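Side-chain contacts in sialidase domain-containing protein (Dyadobacter fermentans, PDB 5HX0), which is of unknown function but adopts a six-bladed beta-propeller with BNR-type sequence, consistent with a sialidase-like, probably carbohydrate-binding protein: residues V49-E54 with F75-D80; K55-F60 with T363-Y368; A292-V295 with T300-A303; E270-D275 with A316-D321. One frame throughout, in Å; residues are numbered along the deposited sequence.

Interaction 1. Residues V49-E54 with F75-D80; sequences VIYRNE and FRRAPD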
loop_
_atom_site.group_PDB
_atom_site.type_symbol
_atom_site.label_atom_id
_atom_site.label_comp_id
_atom_site.label_asym_id
_atom_site.label_seq_id
_atom_site.Cartn_x
_atom_site.Cartn_y
_atom_site.Cartn_z
ATOM N N VAL A 49 -19.167 4.197 -17.036
ATOM C CA VAL A 49 -17.817 4.398 -16.520
ATOM C C VAL A 49 -17.856 4.079 -15.029
ATOM O O VAL A 49 -18.697 4.608 -14.296
ATOM C CB VAL A 49 -17.308 5.824 -16.783
ATOM C CG1 VAL A 49 -15.965 6.030 -16.079
ATOM C CG2 VAL A 49 -17.125 6.043 -18.296
ATOM N N ILE A 50 -16.990 3.172 -14.596
ATOM C CA ILE A 50 -17.020 2.655 -13.241
ATOM C C ILE A 50 -15.996 3.352 -12.354
ATOM O O ILE A 50 -16.297 3.714 -11.219
ATOM C CB ILE A 50 -16.811 1.122 -13.264
ATOM C CG1 ILE A 50 -18.022 0.456 -13.930
ATOM C CG2 ILE A 50 -16.545 0.555 -11.834
ATOM C CD1 ILE A 50 -17.958 -1.062 -13.988
ATOM N N TYR A 51 -14.787 3.581 -12.863
ATOM C CA TYR A 51 -13.790 4.353 -12.124
ATOM C C TYR A 51 -12.796 4.921 -13.113
ATOM O O TYR A 51 -12.244 4.176 -13.934
ATOM C CB TYR A 51 -13.040 3.519 -11.075
ATOM C CG TYR A 51 -11.942 4.331 -10.436
ATOM C CD1 TYR A 51 -12.236 5.296 -9.481
ATOM C CD2 TYR A 51 -10.613 4.205 -10.857
ATOM C CE1 TYR A 51 -11.231 6.077 -8.928
ATOM C CE2 TYR A 51 -9.606 4.976 -10.302
ATOM C CZ TYR A 51 -9.918 5.905 -9.338
ATOM O OH TYR A 51 -8.909 6.673 -8.789
ATOM N N ARG A 52 -12.571 6.235 -13.026
ATOM C CA ARG A 52 -11.688 6.935 -13.951
ATOM C C ARG A 52 -11.003 8.077 -13.223
ATOM O O ARG A 52 -11.671 8.920 -12.620
ATOM C CB ARG A 52 -12.475 7.488 -15.154
ATOM C CG ARG A 52 -11.593 8.252 -16.147
ATOM C CD ARG A 52 -12.436 8.996 -17.204
ATOM N NE ARG A 52 -11.627 9.721 -18.197
ATOM C CZ ARG A 52 -11.030 10.896 -17.998
ATOM N NH1 ARG A 52 -11.102 11.508 -16.829
ATOM N NH2 ARG A 52 -10.346 11.464 -18.986
ATOM N N ASN A 53 -9.681 8.134 -13.329
ATOM C CA ASN A 53 -8.913 9.223 -12.735
ATOM C C ASN A 53 -7.622 9.346 -13.535
ATOM O O ASN A 53 -6.835 8.399 -13.586
ATOM C CB ASN A 53 -8.632 8.952 -11.248
ATOM C CG ASN A 53 -7.875 10.100 -10.580
ATOM O OD1 ASN A 53 -7.009 10.714 -11.198
ATOM N ND2 ASN A 53 -8.202 10.390 -9.310
ATOM N N GLU A 54 -7.406 10.510 -14.154
ATOM C CA GLU A 54 -6.274 10.687 -15.061
ATOM C C GLU A 54 -4.918 10.489 -14.395
ATOM O O GLU A 54 -3.930 10.264 -15.100
ATOM C CB GLU A 54 -6.325 12.080 -15.700
ATOM C CG GLU A 54 -7.382 12.200 -16.748
ATOM C CD GLU A 54 -7.528 13.628 -17.244
ATOM O OE1 GLU A 54 -6.714 14.489 -16.834
ATOM O OE2 GLU A 54 -8.471 13.882 -18.023
ATOM N N PHE A 75 -9.958 -4.005 -8.608
ATOM C CA PHE A 75 -9.087 -3.757 -9.748
ATOM C C PHE A 75 -7.708 -3.347 -9.257
ATOM O O PHE A 75 -7.488 -3.064 -8.074
ATOM C CB PHE A 75 -9.671 -2.698 -10.721
ATOM C CG PHE A 75 -9.904 -1.334 -10.098
ATOM C CD1 PHE A 75 -11.032 -1.100 -9.317
ATOM C CD2 PHE A 75 -9.027 -0.287 -10.329
ATOM C CE1 PHE A 75 -11.282 0.141 -8.758
ATOM C CE2 PHE A 75 -9.269 0.970 -9.777
ATOM C CZ PHE A 75 -10.393 1.187 -8.997
ATOM N N ARG A 76 -6.764 -3.382 -10.187
ATOM C CA ARG A 76 -5.402 -2.922 -9.949
ATOM C C ARG A 76 -5.345 -1.427 -10.208
ATOM O O ARG A 76 -5.735 -0.967 -11.288
ATOM C CB ARG A 76 -4.420 -3.640 -10.885
ATOM C CG ARG A 76 -2.946 -3.161 -10.760
ATOM C CD ARG A 76 -2.102 -3.781 -11.892
ATOM N NE ARG A 76 -0.658 -3.489 -11.782
ATOM C CZ ARG A 76 -0.065 -2.417 -12.306
ATOM N NH1 ARG A 76 -0.777 -1.493 -12.964
ATOM N NH2 ARG A 76 1.250 -2.256 -12.166
ATOM N N ARG A 77 -4.827 -0.673 -9.238
ATOM C CA ARG A 77 -4.598 0.755 -9.419
ATOM C C ARG A 77 -3.129 1.076 -9.192
ATOM O O ARG A 77 -2.540 0.655 -8.191
ATOM C CB ARG A 77 -5.483 1.602 -8.497
ATOM C CG ARG A 77 -5.436 3.079 -8.899
ATOM C CD ARG A 77 -6.451 3.923 -8.126
ATOM N NE ARG A 77 -6.012 4.125 -6.743
ATOM C CZ ARG A 77 -6.499 5.056 -5.929
ATOM N NH1 ARG A 77 -6.033 5.158 -4.676
ATOM N NH2 ARG A 77 -7.439 5.886 -6.368
ATOM N N ALA A 78 -2.544 1.811 -10.129
ATOM C CA ALA A 78 -1.148 2.219 -10.076
ATOM C C ALA A 78 -1.052 3.627 -10.644
ATOM O O ALA A 78 -1.951 4.070 -11.370
ATOM C CB ALA A 78 -0.257 1.256 -10.880
ATOM N N PRO A 79 0.019 4.359 -10.335
ATOM C CA PRO A 79 0.191 5.673 -10.959
ATOM C C PRO A 79 0.186 5.556 -12.471
ATOM O O PRO A 79 0.767 4.627 -13.037
ATOM C CB PRO A 79 1.557 6.145 -10.439
ATOM C CG PRO A 79 1.738 5.429 -9.138
ATOM C CD PRO A 79 1.075 4.073 -9.336
ATOM N N ASP A 80 -0.523 6.479 -13.125
ATOM C CA ASP A 80 -0.213 6.764 -14.523
ATOM C C ASP A 80 1.123 7.488 -14.534
ATOM O O ASP A 80 1.234 8.570 -13.953
ATOM C CB ASP A 80 -1.293 7.624 -15.173
ATOM C CG ASP A 80 -1.079 7.775 -16.689
ATOM O OD1 ASP A 80 0.042 8.160 -17.118
ATOM O OD2 ASP A 80 -2.024 7.468 -17.456
HETATM O O HOH W 1 -3.697 9.728 -17.782
#
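Tyr51 swings its ring away from its own backbone N (chi1 175°) and out toward Phe75, whose first torsion, with CG set between backbone N and carbonyl carbon, turns the CZ end of its ring onto the tyrosine; Arg77 bends at chi3 to bring its guanidinium up to the tyrosine hydroxyl. The two rings meet obliquely: Tyr51 CD2 lies 3.6 Å from Phe75 CZ, with the planes inclined at 34° and the centroids 5.3 Å apart. Beyond this apolar patch, Arg77 NH2 donates to Tyr51 OH at 2.9 Å, bent to 146° at the hydrogen. The hydroxyl lies in the guanidinium plane, at its edge, and Arg77 also makes a cation-pi contact with Phe56. At the far end, water 1 bridges the segments, donating to Glu54 O (2.7 Å) and to Asp80 OD2 (2.8 Å). The other carboxylate oxygen, Asp80 OD1, accepts from Lys82 N, so both oxygens of this buried group have partners. Ile50 and Tyr51 face Ile394 together in a classic beta bulge. Strand 42-51 joins a sheet otherwise built from C-terminal strands, and its packing against strand 71-79 is the blade-to-blade contact of a beta-propeller with Velcro closure.

Interaction 2. Residues K55-F60 with T363-Y368; sequences KFHAAF and TTDLGY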
loop_
_atom_site.group_PDB
_atom_site.type_symbol
_atom_site.label_atom_id
_atom_site.label_comp_id
_atom_site.label_asym_id
_atom_site.label_seq_id
_atom_site.Cartn_x
_atom_site.Cartn_y
_atom_site.Cartn_z
ATOM N N LYS A 55 -4.839 10.557 -13.077
ATOM C CA LYS A 55 -3.569 10.306 -12.407
ATOM C C LYS A 55 -3.248 8.820 -12.265
ATOM O O LYS A 55 -2.157 8.496 -11.790
ATOM C CB LYS A 55 -3.576 10.964 -11.019
ATOM C CG LYS A 55 -3.682 12.494 -11.085
ATOM C CD LYS A 55 -3.472 13.093 -9.696
ATOM C CE LYS A 55 -3.873 14.573 -9.637
ATOM N NZ LYS A 55 -3.479 15.326 -10.865
ATOM N N PHE A 56 -4.158 7.917 -12.655
ATOM C CA PHE A 56 -4.044 6.501 -12.330
ATOM C C PHE A 56 -4.235 5.633 -13.564
ATOM O O PHE A 56 -5.017 5.945 -14.462
ATOM C CB PHE A 56 -5.088 6.064 -11.255
ATOM C CG PHE A 56 -4.796 6.619 -9.887
ATOM C CD1 PHE A 56 -3.651 6.221 -9.206
ATOM C CD2 PHE A 56 -5.641 7.547 -9.290
ATOM C CE1 PHE A 56 -3.347 6.731 -7.924
ATOM C CE2 PHE A 56 -5.350 8.063 -8.013
ATOM C CZ PHE A 56 -4.189 7.645 -7.329
ATOM N N HIS A 57 -3.504 4.533 -13.578
ATOM C CA HIS A 57 -3.756 3.418 -14.468
ATOM C C HIS A 57 -4.630 2.440 -13.682
ATOM O O HIS A 57 -4.188 1.883 -12.671
ATOM C CB HIS A 57 -2.420 2.825 -14.891
ATOM C CG HIS A 57 -2.506 1.741 -15.918
ATOM N ND1 HIS A 57 -2.922 0.460 -15.619
ATOM C CD2 HIS A 57 -2.164 1.731 -17.231
ATOM C CE1 HIS A 57 -2.865 -0.284 -16.712
ATOM N NE2 HIS A 57 -2.402 0.462 -17.703
ATOM N N ALA A 58 -5.888 2.273 -14.106
ATOM C CA ALA A 58 -6.844 1.390 -13.443
ATOM C C ALA A 58 -7.167 0.265 -14.408
ATOM O O ALA A 58 -7.583 0.530 -15.541
ATOM C CB ALA A 58 -8.122 2.138 -13.034
ATOM N N ALA A 59 -6.958 -0.984 -13.983
ATOM C CA ALA A 59 -7.042 -2.070 -14.959
ATOM C C ALA A 59 -7.356 -3.403 -14.288
ATOM O O ALA A 59 -7.248 -3.556 -13.074
ATOM C CB ALA A 59 -5.739 -2.173 -15.766
ATOM N N PHE A 60 -7.732 -4.385 -15.122
ATOM C CA PHE A 60 -7.862 -5.794 -14.751
ATOM C C PHE A 60 -8.933 -5.997 -13.677
ATOM O O PHE A 60 -8.608 -6.388 -12.543
ATOM C CB PHE A 60 -6.497 -6.337 -14.258
ATOM C CG PHE A 60 -5.314 -5.882 -15.118
ATOM C CD1 PHE A 60 -5.332 -6.074 -16.501
ATOM C CD2 PHE A 60 -4.217 -5.257 -14.543
ATOM C CE1 PHE A 60 -4.262 -5.641 -17.314
ATOM C CE2 PHE A 60 -3.137 -4.808 -15.346
ATOM C CZ PHE A 60 -3.160 -5.015 -16.730
ATOM N N THR A 363 -5.861 2.288 -27.559
ATOM C CA THR A 363 -4.723 1.383 -27.669
ATOM C C THR A 363 -5.134 -0.005 -27.199
ATOM O O THR A 363 -6.227 -0.205 -26.669
ATOM C CB THR A 363 -3.538 1.870 -26.829
ATOM O OG1 THR A 363 -3.837 1.660 -25.439
ATOM C CG2 THR A 363 -3.279 3.348 -27.050
ATOM N N THR A 364 -4.239 -0.974 -27.403
ATOM C CA THR A 364 -4.500 -2.350 -26.996
ATOM C C THR A 364 -4.502 -2.540 -25.478
ATOM O O THR A 364 -4.822 -3.639 -25.006
ATOM C CB THR A 364 -3.454 -3.268 -27.632
ATOM O OG1 THR A 364 -2.155 -2.793 -27.275
ATOM C CG2 THR A 364 -3.590 -3.267 -29.170
ATOM N N ASP A 365 -4.167 -1.506 -24.698
ATOM C CA ASP A 365 -4.132 -1.616 -23.235
ATOM C C ASP A 365 -5.555 -1.415 -22.703
ATOM O O ASP A 365 -5.929 -0.365 -22.175
ATOM C CB ASP A 365 -3.128 -0.615 -22.670
ATOM C CG ASP A 365 -2.833 -0.819 -21.190
ATOM O OD1 ASP A 365 -3.188 -1.869 -20.621
ATOM O OD2 ASP A 365 -2.200 0.092 -20.597
ATOM N N LEU A 366 -6.357 -2.467 -22.840
ATOM C CA LEU A 366 -7.761 -2.499 -22.433
ATOM C C LEU A 366 -8.167 -3.963 -22.361
ATOM O O LEU A 366 -7.377 -4.849 -22.694
ATOM C CB LEU A 366 -8.661 -1.712 -23.411
ATOM C CG LEU A 366 -8.495 -1.976 -24.918
ATOM C CD1 LEU A 366 -9.057 -3.345 -25.357
ATOM C CD2 LEU A 366 -9.157 -0.863 -25.776
ATOM N N GLY A 367 -9.419 -4.213 -21.968
ATOM C CA GLY A 367 -9.972 -5.555 -22.001
ATOM C C GLY A 367 -10.159 -6.205 -20.646
ATOM O O GLY A 367 -10.632 -5.568 -19.695
ATOM N N TYR A 368 -9.786 -7.479 -20.540
ATOM C CA TYR A 368 -9.966 -8.259 -19.318
ATOM C C TYR A 368 -11.395 -8.155 -18.760
ATOM O O TYR A 368 -11.570 -7.802 -17.590
ATOM C CB TYR A 368 -8.952 -7.831 -18.264
ATOM C CG TYR A 368 -7.534 -8.323 -18.508
ATOM C CD1 TYR A 368 -6.841 -7.996 -19.672
ATOM C CD2 TYR A 368 -6.902 -9.144 -17.576
ATOM C CE1 TYR A 368 -5.538 -8.454 -19.905
ATOM C CE2 TYR A 368 -5.612 -9.606 -17.791
ATOM C CZ TYR A 368 -4.937 -9.260 -18.955
ATOM O OH TYR A 368 -3.655 -9.727 -19.144
#
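His57 and Asp365 supply the polar bond across this contact, their side chains approaching from opposite directions. His57 NE2 donates to Asp365 OD2 at 2.9 Å and 162°, with the oxygen at the edge of the imidazole, near its plane. On the acceptor side the nitrogen arrives from the syn side, 22° out of the carboxylate plane. Asp365 OD1 is held separately by Tyr384 OH and His91 NE2, so both carboxylate oxygens are gripped and the group's rotation is restrained.

The aromatic contact pairs Phe60 with Tyr368, side by side and pointing the same way. It is edge-to-face: Phe60 CD1 stands 3.6 Å from Tyr368 CD2, over the centre of the tyrosine face, with planes at 60° and centroids 4.8 Å apart. The first torsions match, each placing CG anti to the carbonyl carbon, which lets the rings run alongside one another. Ala59 CB lies over one face of the Phe60 ring.

Strands 56-65 and 367-375 are the innermost strands of the first and last propeller blades. Near their junction Tyr368 OH bonds to Glu265 OE2, a tyrosine-glutamate pair as in sialidases, and an acetate, probably from the crystallisation liquor, lies about 3 Å from the nearest atom of the Tyr368 side chain; this is consistent with a pocket, though no activity is established.

Backbone turns set the carboxylate in place. Thr363 OG1 accepts from Asp365 N at 3.3 Å in an ST turn, and Asp365 is the centre of an inverse gamma turn.

Interaction 3. Residues A292-V295 with T300-A303; sequences ARSV and TFTA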
loop_
_atom_site.group_PDB
_atom_site.type_symbol
_atom_site.label_atom_id
_atom_site.label_comp_id
_atom_site.label_asym_id
_atom_site.label_seq_id
_atom_site.Cartn_x
_atom_site.Cartn_y
_atom_site.Cartn_z
ATOM N N ALA A 292 -10.222 -26.343 -23.061
ATOM C CA ALA A 292 -9.889 -27.706 -22.676
ATOM C C ALA A 292 -10.959 -28.202 -21.714
ATOM O O ALA A 292 -11.493 -27.429 -20.910
ATOM C CB ALA A 292 -8.488 -27.790 -22.040
ATOM N N ARG A 293 -11.271 -29.499 -21.798
ATOM C CA ARG A 293 -12.392 -30.076 -21.069
ATOM C C ARG A 293 -11.973 -31.327 -20.293
ATOM O O ARG A 293 -11.130 -32.108 -20.751
ATOM C CB ARG A 293 -13.552 -30.416 -22.042
ATOM C CG ARG A 293 -14.777 -31.020 -21.364
ATOM C CD ARG A 293 -15.890 -31.290 -22.401
ATOM N NE ARG A 293 -16.289 -30.061 -23.092
ATOM C CZ ARG A 293 -17.386 -29.361 -22.815
ATOM N NH1 ARG A 293 -18.216 -29.768 -21.863
ATOM N NH2 ARG A 293 -17.665 -28.257 -23.503
ATOM N N SER A 294 -12.565 -31.505 -19.109
ATOM C CA SER A 294 -12.438 -32.729 -18.319
ATOM C C SER A 294 -13.821 -33.315 -18.079
ATOM O O SER A 294 -14.735 -32.604 -17.640
ATOM C CB SER A 294 -11.757 -32.466 -16.974
ATOM O OG SER A 294 -11.836 -33.616 -16.137
ATOM N N VAL A 295 -13.968 -34.613 -18.337
ATOM C CA VAL A 295 -15.222 -35.300 -18.057
ATOM C C VAL A 295 -15.142 -36.193 -16.830
ATOM O O VAL A 295 -16.117 -36.893 -16.529
ATOM C CB VAL A 295 -15.704 -36.115 -19.273
ATOM C CG1 VAL A 295 -15.914 -35.210 -20.489
ATOM C CG2 VAL A 295 -14.722 -37.242 -19.574
ATOM N N THR A 300 -8.336 -35.751 -15.444
ATOM C CA THR A 300 -7.611 -35.687 -16.702
ATOM C C THR A 300 -8.360 -34.751 -17.635
ATOM O O THR A 300 -9.590 -34.675 -17.602
ATOM C CB THR A 300 -7.479 -37.058 -17.409
ATOM O OG1 THR A 300 -8.781 -37.531 -17.751
ATOM C CG2 THR A 300 -6.788 -38.097 -16.535
ATOM N N PHE A 301 -7.613 -34.065 -18.492
ATOM C CA PHE A 301 -8.193 -33.219 -19.523
ATOM C C PHE A 301 -7.891 -33.799 -20.899
ATOM O O PHE A 301 -6.768 -34.240 -21.167
ATOM C CB PHE A 301 -7.670 -31.783 -19.420
ATOM C CG PHE A 301 -8.310 -30.990 -18.311
ATOM C CD1 PHE A 301 -7.981 -31.232 -16.993
ATOM C CD2 PHE A 301 -9.259 -30.012 -18.592
ATOM C CE1 PHE A 301 -8.575 -30.524 -15.974
ATOM C CE2 PHE A 301 -9.861 -29.296 -17.570
ATOM C CZ PHE A 301 -9.517 -29.554 -16.260
ATOM N N THR A 302 -8.908 -33.811 -21.760
ATOM C CA THR A 302 -8.724 -34.179 -23.154
ATOM C C THR A 302 -7.964 -33.064 -23.878
ATOM O O THR A 302 -7.653 -32.013 -23.311
ATOM C CB THR A 302 -10.070 -34.468 -23.815
ATOM O OG1 THR A 302 -10.926 -33.334 -23.685
ATOM C CG2 THR A 302 -10.745 -35.669 -23.180
ATOM N N ALA A 303 -7.644 -33.305 -25.149
ATOM C CA ALA A 303 -6.775 -32.390 -25.887
ATOM C C ALA A 303 -7.394 -30.999 -25.987
ATOM O O ALA A 303 -8.611 -30.853 -26.151
ATOM C CB ALA A 303 -6.505 -32.943 -27.287
HETATM O O HOH W 2 -10.704 -30.802 -24.371
HETATM O O HOH W 3 -11.625 -35.857 -19.122
#
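Arg293 and Thr302 join the two backbones, with Thr302 N donating to Arg293 O at 3.0 Å, while the chains come as close as 4.4 Å between Ser294 CA and Phe301 CA. A CA-H...O contact from Phe301 reaches the same carbonyl. Phe301 turns CG anti to its carbonyl carbon (chi1 -77°), which lays the ring under Ser294: Ser294 CB sits 3.6 Å from the ring centroid and only 6° off the normal, a well-centred CH-pi contact. Ala292 adds apolar packing beside it, CB to Phe301 CD2 4.2 Å, and Val276 and Val255 also touch the ring. Ser294 OG lies 2.9 Å from Thr300 O and accepts from Gly298 N. Thr300 OG1 in turn bonds to Asp296 OD2. This S-x-D-x-G-x-T-F run, folded back after strand 288-294, is the Asp box of BNR repeats. Two waters complete the clasp: water 3 accepts from Val295 N and donates to Thr300 O (2.8 Å), and water 2 accepts from Arg293 N, donates to Ala303 O and lies 2.6 Å from Thr302 OG1. With one face of the Phe301 ring covered by Ser294 CB, and backbone N-H and C=O groups met by side chains and water, the chemistry is consistent with a turn that keeps its shape through local bonds and rests on the blade through the ring and the Arg293-Asp275 salt bridge.

Interaction 4. Residues E270-D275 with A316-D321; sequences ETPKGD and ALRLPD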
loop_
_atom_site.group_PDB
_atom_site.type_symbol
_atom_site.label_atom_id
_atom_site.label_comp_id
_atom_site.label_asym_id
_atom_site.label_seq_id
_atom_site.Cartn_x
_atom_site.Cartn_y
_atom_site.Cartn_z
ATOM N N GLU A 270 -17.627 -25.128 -14.266
ATOM C CA GLU A 270 -18.218 -26.457 -14.152
ATOM C C GLU A 270 -19.624 -26.410 -14.715
ATOM O O GLU A 270 -20.423 -25.551 -14.319
ATOM C CB GLU A 270 -18.254 -26.931 -12.701
ATOM C CG GLU A 270 -18.657 -28.397 -12.540
ATOM C CD GLU A 270 -18.845 -28.747 -11.075
ATOM O OE1 GLU A 270 -19.863 -28.316 -10.484
ATOM O OE2 GLU A 270 -17.950 -29.391 -10.497
ATOM N N THR A 271 -19.930 -27.342 -15.627
ATOM C CA THR A 271 -21.227 -27.350 -16.291
ATOM C C THR A 271 -22.261 -28.070 -15.430
ATOM O O THR A 271 -21.905 -28.775 -14.480
ATOM C CB THR A 271 -21.120 -28.035 -17.644
ATOM O OG1 THR A 271 -20.918 -29.440 -17.438
ATOM C CG2 THR A 271 -19.960 -27.452 -18.429
ATOM N N PRO A 272 -23.555 -27.906 -15.735
ATOM C CA PRO A 272 -24.572 -28.616 -14.938
ATOM C C PRO A 272 -24.386 -30.120 -14.936
ATOM O O PRO A 272 -24.617 -30.758 -13.901
ATOM C CB PRO A 272 -25.890 -28.188 -15.596
ATOM C CG PRO A 272 -25.581 -26.757 -16.104
ATOM C CD PRO A 272 -24.147 -26.842 -16.580
ATOM N N LYS A 273 -23.923 -30.710 -16.034
ATOM C CA LYS A 273 -23.663 -32.146 -16.029
ATOM C C LYS A 273 -22.329 -32.516 -15.386
ATOM O O LYS A 273 -22.028 -33.712 -15.264
ATOM C CB LYS A 273 -23.739 -32.696 -17.452
ATOM C CG LYS A 273 -25.158 -32.696 -18.009
ATOM C CD LYS A 273 -25.203 -33.241 -19.429
ATOM C CE LYS A 273 -26.625 -33.267 -19.955
ATOM N NZ LYS A 273 -26.652 -33.521 -21.425
ATOM N N GLY A 274 -21.536 -31.540 -14.955
ATOM C CA GLY A 274 -20.336 -31.815 -14.188
ATOM C C GLY A 274 -19.045 -31.833 -14.973
ATOM O O GLY A 274 -18.005 -32.217 -14.415
ATOM N N ASP A 275 -19.074 -31.457 -16.250
ATOM C CA ASP A 275 -17.839 -31.249 -16.988
ATOM C C ASP A 275 -17.111 -30.038 -16.418
ATOM O O ASP A 275 -17.738 -29.061 -15.991
ATOM C CB ASP A 275 -18.123 -31.015 -18.477
ATOM C CG ASP A 275 -18.475 -32.291 -19.217
ATOM O OD1 ASP A 275 -18.602 -33.358 -18.564
ATOM O OD2 ASP A 275 -18.624 -32.213 -20.457
ATOM N N ALA A 316 -16.231 -16.661 -17.888
ATOM C CA ALA A 316 -17.502 -17.356 -18.098
ATOM C C ALA A 316 -18.425 -17.132 -16.912
ATOM O O ALA A 316 -18.008 -17.286 -15.760
ATOM C CB ALA A 316 -17.302 -18.858 -18.308
ATOM N N LEU A 317 -19.685 -16.799 -17.206
ATOM C CA LEU A 317 -20.726 -16.578 -16.206
ATOM C C LEU A 317 -21.944 -17.429 -16.546
ATOM O O LEU A 317 -22.444 -17.365 -17.673
ATOM C CB LEU A 317 -21.132 -15.098 -16.180
ATOM C CG LEU A 317 -22.358 -14.773 -15.315
ATOM C CD1 LEU A 317 -22.018 -14.950 -13.846
ATOM C CD2 LEU A 317 -22.856 -13.341 -15.587
ATOM N N ARG A 318 -22.430 -18.212 -15.578
ATOM C CA ARG A 318 -23.651 -18.982 -15.785
ATOM C C ARG A 318 -24.838 -18.029 -15.687
ATOM O O ARG A 318 -24.991 -17.343 -14.674
ATOM C CB ARG A 318 -23.775 -20.102 -14.750
ATOM C CG ARG A 318 -24.989 -21.005 -14.981
ATOM C CD ARG A 318 -25.138 -22.049 -13.853
ATOM N NE ARG A 318 -24.082 -23.058 -13.948
ATOM C CZ ARG A 318 -24.077 -24.210 -13.286
ATOM N NH1 ARG A 318 -25.075 -24.497 -12.453
ATOM N NH2 ARG A 318 -23.072 -25.073 -13.451
ATOM N N LEU A 319 -25.668 -17.977 -16.726
ATOM C CA LEU A 319 -26.860 -17.132 -16.745
ATOM C C LEU A 319 -28.030 -17.839 -16.066
ATOM O O LEU A 319 -27.981 -19.032 -15.779
ATOM C CB LEU A 319 -27.203 -16.781 -18.194
ATOM C CG LEU A 319 -26.130 -15.961 -18.909
ATOM C CD1 LEU A 319 -26.452 -15.898 -20.395
ATOM C CD2 LEU A 319 -26.099 -14.551 -18.320
ATOM N N PRO A 320 -29.122 -17.128 -15.780
ATOM C CA PRO A 320 -30.219 -17.767 -15.031
ATOM C C PRO A 320 -30.855 -18.952 -15.735
ATOM O O PRO A 320 -31.485 -19.770 -15.062
ATOM C CB PRO A 320 -31.216 -16.617 -14.838
ATOM C CG PRO A 320 -30.314 -15.390 -14.809
ATOM C CD PRO A 320 -29.341 -15.681 -15.916
ATOM N N ASP A 321 -30.711 -19.095 -17.056
ATOM C CA ASP A 321 -31.265 -20.238 -17.763
ATOM C C ASP A 321 -30.212 -21.302 -18.045
ATOM O O ASP A 321 -30.453 -22.195 -18.856
ATOM C CB ASP A 321 -31.941 -19.782 -19.064
ATOM C CG ASP A 321 -30.961 -19.172 -20.063
ATOM O OD1 ASP A 321 -29.750 -19.074 -19.758
ATOM O OD2 ASP A 321 -31.413 -18.768 -21.160
HETATM O O HOH W 4 -21.776 -26.198 -10.995
#
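Arg318 and Pro272 run in opposing senses, so that the guanidinium meets the CG-CD side of the proline ring. Pro272 CG lies over one guanidinium face, offset toward the rim and 4.0 Å from Arg318 NH2, while Pro272 CD is 3.8 Å from the same nitrogen. The edge of the group serves a different partner: Arg318 NH2 donates to Glu270 O at 2.8 Å. That oxygen is close to the guanidinium plane, yet the bond bends to 134° at the hydrogen and the donor is tilted 24° from the carbonyl plane. A chain extended as far as chi2 and bent at chi3 (-71°) turns the end of the arginine onto this carbonyl, and Tyr269 OH holds NE. The Glu270 carboxylate stays apart, OE1 being 5.4 Å from Arg318 NH2; water 4 spans the gap, donating to OE1 and accepting weakly from NH2. Lys216 N also bonds to Glu270 OE1, and the opposite charges, not in contact, may still attract weakly at this distance. Within the loop, Thr271 OG1 accepts from Asp275 N (3.0 Å) and bonds to Glu345 OE1, bracing the loop. Gly274 N bonds to Thr271 O, and Thr271 N to Asp275 O, which defines a type I turn with a G1 bulge at Gly274. Arg318 of the next propeller blade thus bonds to Glu270 O where this beta-hairpin turn begins.

Overall arrangement
From the N terminus, the outer strand 42-51 leads into interaction 1, which closes a short loop onto 75-80 and joins the last propeller blade to the first. Interaction 2 opens at 55-60, within that loop, and closes only at 363-368, so the two cross; it joins the innermost strand of the first blade to the start of the innermost strand of the last. Backbone bonds between strands 56-65 and 71-79 link both contacts. Interaction 2's long loop contains interaction 4, which ties hairpin turn 270-275 to strand 314-318 of the following blade. Interaction 3 lies within interaction 4's loop as a tight local turn, and the Arg293-Asp275 salt bridge connects them. Interactions 1 and 2 lie across the chain's centre from 3 and 4.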